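Local coordinates for DUF2235 domain-containing protein (Pseudomonas aeruginosa, PDB 4O5P) that is a phospholipase effector of the type VI secretion system, probably hydrolysing membrane phospholipids of target cells with an alpha/beta-hydrolase-type catalytic domain, at residues G278-V283 / V332-C337; D347-R352 / T370-Y375. All coordinates share one frame; numbering follows the deposited sequence.

How the contacts relate
Both contacts are buried and lie within the catalytic domain, their centres about 8 Å apart. Contact 1 joins two neighbouring parallel strands of the central sheet, 270-280 and 331-336. Contact 2 ties the next strand of that sheet, 370-375, to strand 346-353, which belongs to a different, smaller sheet. The chemistry follows from this. Contact 1 rests on regular backbone hydrogen bonds and on the polar side chains where the strands end. Contact 2 has no backbone pairing and depends on one glutamate bound to a serine hydroxyl and a backbone N-H, with an isoleucine and a water beside it. Strands 331-336 and 370-375 run side by side, and a side-chain hydrogen bond between them links the two contacts.

Contact 1 (G278-V283 / V332-C337); sequences GLFDTV and VHLVSC
The ring of H333 reaches T282, just past the end of strand 270-280. CG of H333 is anti to its backbone N (chi1 -169°), which carries the imidazole towards the end of that strand. There H333 NE2 accepts the N-H of T282, 3.0 Å from T282 N, with the donor almost in the ring plane. On its other side ND1 is hydrogen-bonded to E372 OE2. Two polar contacts thus fix the rotation of the ring. H333 CD2 packs on L279 CB at 3.4 Å, and V335 CG1 lies above one ring face, toward the rim. The strands pair in parallel, as in the central sheet of an alpha/beta hydrolase. The backbone bonds run from L279 N to V332 O (2.8 Å), from L334 N to L279 O (2.9 Å) and from D281 N to L334 O (2.7 Å). F280 and L334 point the same way from the sheet, and F280 CE1 touches L334 CD1 at 4.0 Å. Helix 403-416 packs against both. D281 follows the strand, where the acid of a Ser-His-Asp triad could sit, with S237 and H379 as the other probable members. Its OD2 is hydrogen-bonded to H379 and forms a salt bridge with R685. D281 OD1 takes the N-H of S336, 2.8 Å from S336 N, from above the carboxylate plane.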
ATOM      1  N   GLY A 278      11.609   5.202  -3.444  1.00 15.21           N
ATOM      2  CA  GLY A 278      10.699   6.261  -3.018  1.00 17.16           C
ATOM      3  C   GLY A 278       9.337   5.703  -2.653  1.00 15.18           C
ATOM      4  O   GLY A 278       8.657   5.119  -3.496  1.00 13.48           O
ATOM      5  N   LEU A 279       8.926   5.914  -1.405  1.00 14.83           N
ATOM      6  CA  LEU A 279       7.721   5.291  -0.874  1.00 14.62           C
ATOM      7  C   LEU A 279       6.709   6.301  -0.318  1.00 13.52           C
ATOM      8  O   LEU A 279       7.064   7.243   0.399  1.00 13.12           O
ATOM      9  CB  LEU A 279       8.086   4.306   0.229  1.00 13.93           C
ATOM     10  CG  LEU A 279       9.233   3.346  -0.043  1.00 15.73           C
ATOM     11  CD1 LEU A 279       9.613   2.672   1.269  1.00 15.53           C
ATOM     12  CD2 LEU A 279       8.837   2.340  -1.109  1.00 12.64           C
ATOM     13  N   PHE A 280       5.444   6.105  -0.670  1.00 14.34           N
ATOM     14  CA  PHE A 280       4.369   6.925  -0.138  1.00 15.65           C
ATOM     15  C   PHE A 280       3.549   6.035   0.791  1.00 13.12           C
ATOM     16  O   PHE A 280       2.930   5.069   0.310  1.00 13.11           O
ATOM     17  CB  PHE A 280       3.441   7.401  -1.266  1.00 14.08           C
ATOM     18  CG  PHE A 280       4.090   8.308  -2.283  1.00 15.20           C
ATOM     19  CD1 PHE A 280       4.041   9.692  -2.122  1.00 15.56           C
ATOM     20  CD2 PHE A 280       4.691   7.789  -3.424  1.00 13.34           C
ATOM     21  CE1 PHE A 280       4.598  10.540  -3.059  1.00 15.28           C
ATOM     22  CE2 PHE A 280       5.253   8.637  -4.379  1.00 17.43           C
ATOM     23  CZ  PHE A 280       5.211  10.017  -4.196  1.00 16.05           C
ATOM     24  N   ASP A 281       3.578   6.327   2.095  1.00 12.10           N
ATOM     25  CA  ASP A 281       2.624   5.751   3.074  1.00 12.17           C
ATOM     26  C   ASP A 281       2.436   4.252   2.946  1.00 12.04           C
ATOM     27  O   ASP A 281       1.375   3.806   2.523  1.00 13.45           O
ATOM     28  CB  ASP A 281       1.256   6.441   2.945  1.00 13.56           C
ATOM     29  CG  ASP A 281       0.495   6.491   4.247  1.00 11.56           C
ATOM     30  OD1 ASP A 281       1.084   6.911   5.261  1.00 12.42           O
ATOM     31  OD2 ASP A 281      -0.700   6.118   4.274  1.00 14.76           O
ATOM     32  N   THR A 282       3.473   3.482   3.303  1.00 12.77           N
ATOM     33  CA  THR A 282       3.460   2.028   3.174  1.00 13.97           C
ATOM     34  C   THR A 282       2.340   1.361   3.965  1.00 13.84           C
ATOM     35  O   THR A 282       2.222   1.587   5.169  1.00 14.18           O
ATOM     36  CB  THR A 282       4.759   1.425   3.710  1.00 12.25           C
ATOM     37  OG1 THR A 282       5.869   2.008   3.029  1.00 14.90           O
ATOM     38  CG2 THR A 282       4.773  -0.093   3.525  1.00 14.06           C
ATOM     39  N   VAL A 283       1.540   0.531   3.290  1.00 14.81           N
ATOM     40  CA  VAL A 283       0.509  -0.271   3.963  1.00 15.37           C
ATOM     41  C   VAL A 283       0.653  -1.713   3.522  1.00 14.80           C
ATOM     42  O   VAL A 283       0.566  -1.998   2.341  1.00 15.61           O
ATOM     43  CB  VAL A 283      -0.910   0.208   3.625  1.00 13.42           C
ATOM     44  CG1 VAL A 283      -1.952  -0.783   4.182  1.00 13.79           C
ATOM     45  CG2 VAL A 283      -1.137   1.626   4.163  1.00 11.11           C
ATOM     46  N   VAL A 332      13.443   7.389   0.508  1.00 17.30           N
ATOM     47  CA  VAL A 332      12.619   8.469   1.040  1.00 15.34           C
ATOM     48  C   VAL A 332      11.191   7.948   1.260  1.00 16.86           C
ATOM     49  O   VAL A 332      10.580   7.440   0.330  1.00 13.72           O
ATOM     50  CB  VAL A 332      12.562   9.649   0.066  1.00 19.73           C
ATOM     51  CG1 VAL A 332      11.511  10.658   0.531  1.00 18.55           C
ATOM     52  CG2 VAL A 332      13.963  10.315  -0.101  1.00 16.38           C
ATOM     53  N   HIS A 333      10.664   8.071   2.479  1.00 14.37           N
ATOM     54  CA  HIS A 333       9.301   7.608   2.774  1.00 14.56           C
ATOM     55  C   HIS A 333       8.444   8.762   3.285  1.00 14.98           C
ATOM     56  O   HIS A 333       8.691   9.294   4.351  1.00 13.37           O
ATOM     57  CB  HIS A 333       9.347   6.528   3.855  1.00 15.05           C
ATOM     58  CG  HIS A 333       8.049   5.801   4.059  1.00 14.53           C
ATOM     59  ND1 HIS A 333       7.746   5.154   5.237  1.00 13.84           N
ATOM     60  CD2 HIS A 333       7.000   5.578   3.230  1.00 15.70           C
ATOM     61  CE1 HIS A 333       6.568   4.562   5.126  1.00 12.12           C
ATOM     62  NE2 HIS A 333       6.091   4.807   3.919  1.00 14.70           N
ATOM     63  N   LEU A 334       7.425   9.122   2.522  1.00 14.46           N
ATOM     64  CA  LEU A 334       6.511  10.178   2.882  1.00 13.40           C
ATOM     65  C   LEU A 334       5.279   9.498   3.446  1.00 14.53           C
ATOM     66  O   LEU A 334       4.696   8.639   2.777  1.00 14.85           O
ATOM     67  CB  LEU A 334       6.149  10.967   1.619  1.00 15.75           C
ATOM     68  CG  LEU A 334       7.347  11.512   0.835  1.00 14.20           C
ATOM     69  CD1 LEU A 334       6.888  12.375  -0.314  1.00 15.41           C
ATOM     70  CD2 LEU A 334       8.322  12.288   1.754  1.00 10.20           C
ATOM     71  N   VAL A 335       4.884   9.881   4.665  1.00 14.06           N
ATOM     72  CA  VAL A 335       3.771   9.230   5.361  1.00 14.40           C
ATOM     73  C   VAL A 335       2.631  10.188   5.729  1.00 13.98           C
ATOM     74  O   VAL A 335       2.854  11.376   5.951  1.00 15.64           O
ATOM     75  CB  VAL A 335       4.261   8.472   6.629  1.00 14.08           C
ATOM     76  CG1 VAL A 335       5.491   7.595   6.294  1.00 13.05           C
ATOM     77  CG2 VAL A 335       4.626   9.441   7.737  1.00 10.38           C
ATOM     78  N   SER A 336       1.405   9.658   5.780  1.00 13.14           N
ATOM     79  CA  SER A 336       0.207  10.418   6.165  1.00 10.73           C
ATOM     80  C   SER A 336       0.093  10.538   7.685  1.00 14.70           C
ATOM     81  O   SER A 336       0.234   9.541   8.392  1.00 17.08           O
ATOM     82  CB  SER A 336      -1.028   9.695   5.607  1.00 12.71           C
ATOM     83  OG  SER A 336      -2.224  10.066   6.280  1.00 13.31           O
ATOM     84  N   CYS A 337      -0.163  11.746   8.196  1.00 14.50           N
ATOM     85  CA  CYS A 337      -0.385  11.944   9.629  1.00 13.39           C
ATOM     86  C   CYS A 337      -1.832  11.705  10.064  1.00 12.95           C
ATOM     87  O   CYS A 337      -2.096  11.427  11.238  1.00 15.08           O
ATOM     88  CB  CYS A 337      -0.015  13.379  10.023  1.00 16.36           C
ATOM     89  SG  CYS A 337       1.722  13.720   9.908  1.00 16.10           S
TER

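Contact 2 (D347-R352 / T370-Y375); sequences DSIRRR and TVEYAY
E372 reaches out from strand 370-375 and binds the S348 hydroxyl with one carboxylate oxygen and the I349 backbone N-H with the other. Both groups belong to an ST turn: S348 OG accepts the N-H of R350, two residues on, at 3.1 Å from R350 N. The turn interrupts strand 346-353, which belongs to a separate small sheet beside the central sheet of the alpha/beta-hydrolase domain. The glutamate stretches straight across, with CG anti to the backbone N (chi1 -178°) and the chain extended beyond it. S348 OG donates to E372 OE1 in a very short bond of 2.5 Å. E372 OE2 is met by I349 N at 2.9 Å on its syn side, 28° out of the carboxylate plane. With Y366 on OE1 and H333 on OE2, the buried carboxylate has two partners on each oxygen. This would probably favour its charged form. The I349 and E372 side chains run alongside each other, pointing opposite ways, and I349 CG1 lies 3.4 Å from E372 OE2. I349 packs on the H333 side chain as well. CG1 of I349 sits between the backbone N and the carbonyl carbon (chi1 56°), and CD1 extends on to strand 370-375. I349 CD1 lies 4.0 Å from T370 CB. T370 OG1 is hydrogen-bonded to R367 O. Beside the methyl, a water donates to I349 O and to T370 OG1, each 2.9 Å from the water oxygen.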
ATOM      1  N   ASP A 347       3.368   1.035   7.784  1.00 12.48           N
ATOM      2  CA  ASP A 347       4.681   0.510   8.120  1.00 11.38           C
ATOM      3  C   ASP A 347       5.715   1.616   7.992  1.00 12.53           C
ATOM      4  O   ASP A 347       6.078   2.023   6.886  1.00 13.59           O
ATOM      5  CB  ASP A 347       5.064  -0.690   7.240  1.00 13.48           C
ATOM      6  CG  ASP A 347       4.848  -2.018   7.944  1.00 16.11           C
ATOM      7  OD1 ASP A 347       3.713  -2.534   7.883  1.00 16.97           O
ATOM      8  OD2 ASP A 347       5.808  -2.555   8.556  1.00 15.34           O
ATOM      9  N   SER A 348       6.204   2.085   9.128  1.00 11.68           N
ATOM     10  CA  SER A 348       7.332   3.010   9.130  1.00 13.85           C
ATOM     11  C   SER A 348       8.595   2.298   8.614  1.00 12.83           C
ATOM     12  O   SER A 348       8.674   1.075   8.630  1.00 14.29           O
ATOM     13  CB  SER A 348       7.561   3.523  10.548  1.00 12.19           C
ATOM     14  OG  SER A 348       8.705   4.364  10.630  1.00 14.14           O
ATOM     15  N   ILE A 349       9.575   3.055   8.145  1.00 15.97           N
ATOM     16  CA  ILE A 349      10.850   2.453   7.764  1.00 14.97           C
ATOM     17  C   ILE A 349      11.843   2.504   8.925  1.00 15.20           C
ATOM     18  O   ILE A 349      13.027   2.189   8.747  1.00 16.10           O
ATOM     19  CB  ILE A 349      11.480   3.145   6.562  1.00 13.98           C
ATOM     20  CG1 ILE A 349      11.659   4.639   6.831  1.00 15.66           C
ATOM     21  CG2 ILE A 349      10.655   2.904   5.300  1.00 14.60           C
ATOM     22  CD1 ILE A 349      12.621   5.305   5.880  1.00 14.97           C
ATOM     23  N   ARG A 350      11.353   2.908  10.098  1.00 12.23           N
ATOM     24  CA  ARG A 350      12.126   2.840  11.352  1.00 16.35           C
ATOM     25  C   ARG A 350      12.272   1.389  11.821  1.00 15.73           C
ATOM     26  O   ARG A 350      11.361   0.568  11.663  1.00 17.92           O
ATOM     27  CB  ARG A 350      11.462   3.660  12.482  1.00 15.74           C
ATOM     28  CG  ARG A 350      12.444   4.215  13.556  1.00 16.43           C
ATOM     29  CD  ARG A 350      11.728   5.087  14.584  1.00 16.94           C
ATOM     30  NE  ARG A 350      10.910   4.300  15.517  1.00 16.38           N
ATOM     31  CZ  ARG A 350       9.891   4.801  16.204  1.00 14.15           C
ATOM     32  NH1 ARG A 350       9.548   6.066  16.031  1.00 14.00           N
ATOM     33  NH2 ARG A 350       9.196   4.037  17.027  1.00 15.72           N
ATOM     34  N   ARG A 351      13.424   1.076  12.397  1.00 14.81           N
ATOM     35  CA  ARG A 351      13.703  -0.276  12.861  1.00 16.97           C
ATOM     36  C   ARG A 351      14.946  -0.289  13.764  1.00 18.74           C
ATOM     37  O   ARG A 351      15.754   0.648  13.748  1.00 17.61           O
ATOM     38  CB  ARG A 351      13.918  -1.202  11.663  1.00 17.27           C
ATOM     39  CG  ARG A 351      15.365  -1.286  11.193  1.00 19.20           C
ATOM     40  CD  ARG A 351      15.882  -0.020  10.506  1.00 19.34           C
ATOM     41  NE  ARG A 351      17.260  -0.230  10.043  1.00 20.80           N
ATOM     42  CZ  ARG A 351      18.338  -0.029  10.797  1.00 24.82           C
ATOM     43  NH1 ARG A 351      18.201   0.408  12.046  1.00 21.59           N
ATOM     44  NH2 ARG A 351      19.556  -0.255  10.310  1.00 21.46           N
ATOM     45  N   ARG A 352      15.104  -1.358  14.535  1.00 17.12           N
ATOM     46  CA  ARG A 352      16.291  -1.512  15.372  1.00 21.58           C
ATOM     47  C   ARG A 352      17.461  -2.097  14.570  1.00 20.53           C
ATOM     48  O   ARG A 352      17.246  -2.923  13.674  1.00 23.15           O
ATOM     49  CB  ARG A 352      15.961  -2.413  16.559  1.00 22.14           C
ATOM     50  CG  ARG A 352      14.734  -1.966  17.345  1.00 20.41           C
ATOM     51  CD  ARG A 352      14.498  -2.863  18.553  1.00 23.41           C
ATOM     52  NE  ARG A 352      15.618  -2.750  19.488  1.00 27.09           N
ATOM     53  CZ  ARG A 352      15.949  -3.665  20.396  1.00 29.90           C
ATOM     54  NH1 ARG A 352      15.252  -4.798  20.504  1.00 26.60           N
ATOM     55  NH2 ARG A 352      16.998  -3.449  21.187  1.00 22.90           N
ATOM     56  N   THR A 370      18.440   6.907   4.624  1.00 15.70           N
ATOM     57  CA  THR A 370      16.983   6.760   4.532  1.00 19.02           C
ATOM     58  C   THR A 370      16.281   7.788   5.423  1.00 19.53           C
ATOM     59  O   THR A 370      16.727   8.048   6.542  1.00 19.47           O
ATOM     60  CB  THR A 370      16.524   5.325   4.871  1.00 14.93           C
ATOM     61  OG1 THR A 370      16.726   5.053   6.265  1.00 19.47           O
ATOM     62  CG2 THR A 370      17.323   4.314   4.049  1.00 19.47           C
ATOM     63  N   VAL A 371      15.189   8.373   4.936  1.00 16.82           N
ATOM     64  CA  VAL A 371      14.552   9.488   5.644  1.00 18.97           C
ATOM     65  C   VAL A 371      13.037   9.341   5.540  1.00 15.94           C
ATOM     66  O   VAL A 371      12.539   8.805   4.557  1.00 16.96           O
ATOM     67  CB  VAL A 371      15.079  10.859   5.097  1.00 20.74           C
ATOM     68  CG1 VAL A 371      14.808  10.995   3.606  1.00 20.41           C
ATOM     69  CG2 VAL A 371      14.504  12.035   5.860  1.00 19.94           C
ATOM     70  N   GLU A 372      12.321   9.758   6.581  1.00 16.40           N
ATOM     71  CA  GLU A 372      10.863   9.590   6.672  1.00 17.21           C
ATOM     72  C   GLU A 372      10.245  10.959   6.999  1.00 14.17           C
ATOM     73  O   GLU A 372      10.598  11.584   8.005  1.00 17.10           O
ATOM     74  CB  GLU A 372      10.531   8.529   7.747  1.00 20.22           C
ATOM     75  CG  GLU A 372       9.035   8.182   7.963  1.00 16.29           C
ATOM     76  CD  GLU A 372       8.854   6.821   8.629  1.00 13.12           C
ATOM     77  OE1 GLU A 372       8.956   6.716   9.874  1.00 14.15           O
ATOM     78  OE2 GLU A 372       8.612   5.830   7.916  1.00 15.96           O
ATOM     79  N   TYR A 373       9.354  11.443   6.135  1.00 15.14           N
ATOM     80  CA  TYR A 373       8.745  12.761   6.315  1.00 15.11           C
ATOM     81  C   TYR A 373       7.264  12.648   6.632  1.00 16.94           C
ATOM     82  O   TYR A 373       6.535  11.905   5.960  1.00 13.78           O
ATOM     83  CB  TYR A 373       8.911  13.601   5.053  1.00 16.28           C
ATOM     84  CG  TYR A 373      10.304  14.132   4.842  1.00 16.30           C
ATOM     85  CD1 TYR A 373      10.781  15.209   5.587  1.00 17.24           C
ATOM     86  CD2 TYR A 373      11.139  13.568   3.882  1.00 15.80           C
ATOM     87  CE1 TYR A 373      12.073  15.712   5.381  1.00 15.95           C
ATOM     88  CE2 TYR A 373      12.409  14.058   3.673  1.00 17.86           C
ATOM     89  CZ  TYR A 373      12.873  15.120   4.428  1.00 17.01           C
ATOM     90  OH  TYR A 373      14.143  15.597   4.203  1.00 18.18           O
ATOM     91  N   ALA A 374       6.824  13.389   7.651  1.00 16.30           N
ATOM     92  CA  ALA A 374       5.405  13.445   8.016  1.00 14.84           C
ATOM     93  C   ALA A 374       4.685  14.480   7.147  1.00 17.03           C
ATOM     94  O   ALA A 374       5.149  15.619   7.038  1.00 15.22           O
ATOM     95  CB  ALA A 374       5.245  13.799   9.474  1.00 15.87           C
ATOM     96  N   TYR A 375       3.559  14.070   6.553  1.00 12.25           N
ATOM     97  CA  TYR A 375       2.740  14.888   5.638  1.00 13.81           C
ATOM     98  C   TYR A 375       1.266  14.950   6.086  1.00 13.49           C
ATOM     99  O   TYR A 375       0.744  14.007   6.676  1.00 15.19           O
ATOM    100  CB  TYR A 375       2.801  14.335   4.195  1.00 12.29           C
ATOM    101  CG  TYR A 375       3.895  14.963   3.354  1.00 16.12           C
ATOM    102  CD1 TYR A 375       5.228  14.595   3.515  1.00 16.36           C
ATOM    103  CD2 TYR A 375       3.597  15.937   2.408  1.00 15.38           C
ATOM    104  CE1 TYR A 375       6.244  15.188   2.746  1.00 14.59           C
ATOM    105  CE2 TYR A 375       4.596  16.539   1.659  1.00 15.67           C
ATOM    106  CZ  TYR A 375       5.910  16.157   1.832  1.00 20.22           C
ATOM    107  OH  TYR A 375       6.892  16.756   1.073  1.00 23.30           O
TER
HETATM  108  O   HOH W   1      15.643   3.059   7.997  1.00 17.91           O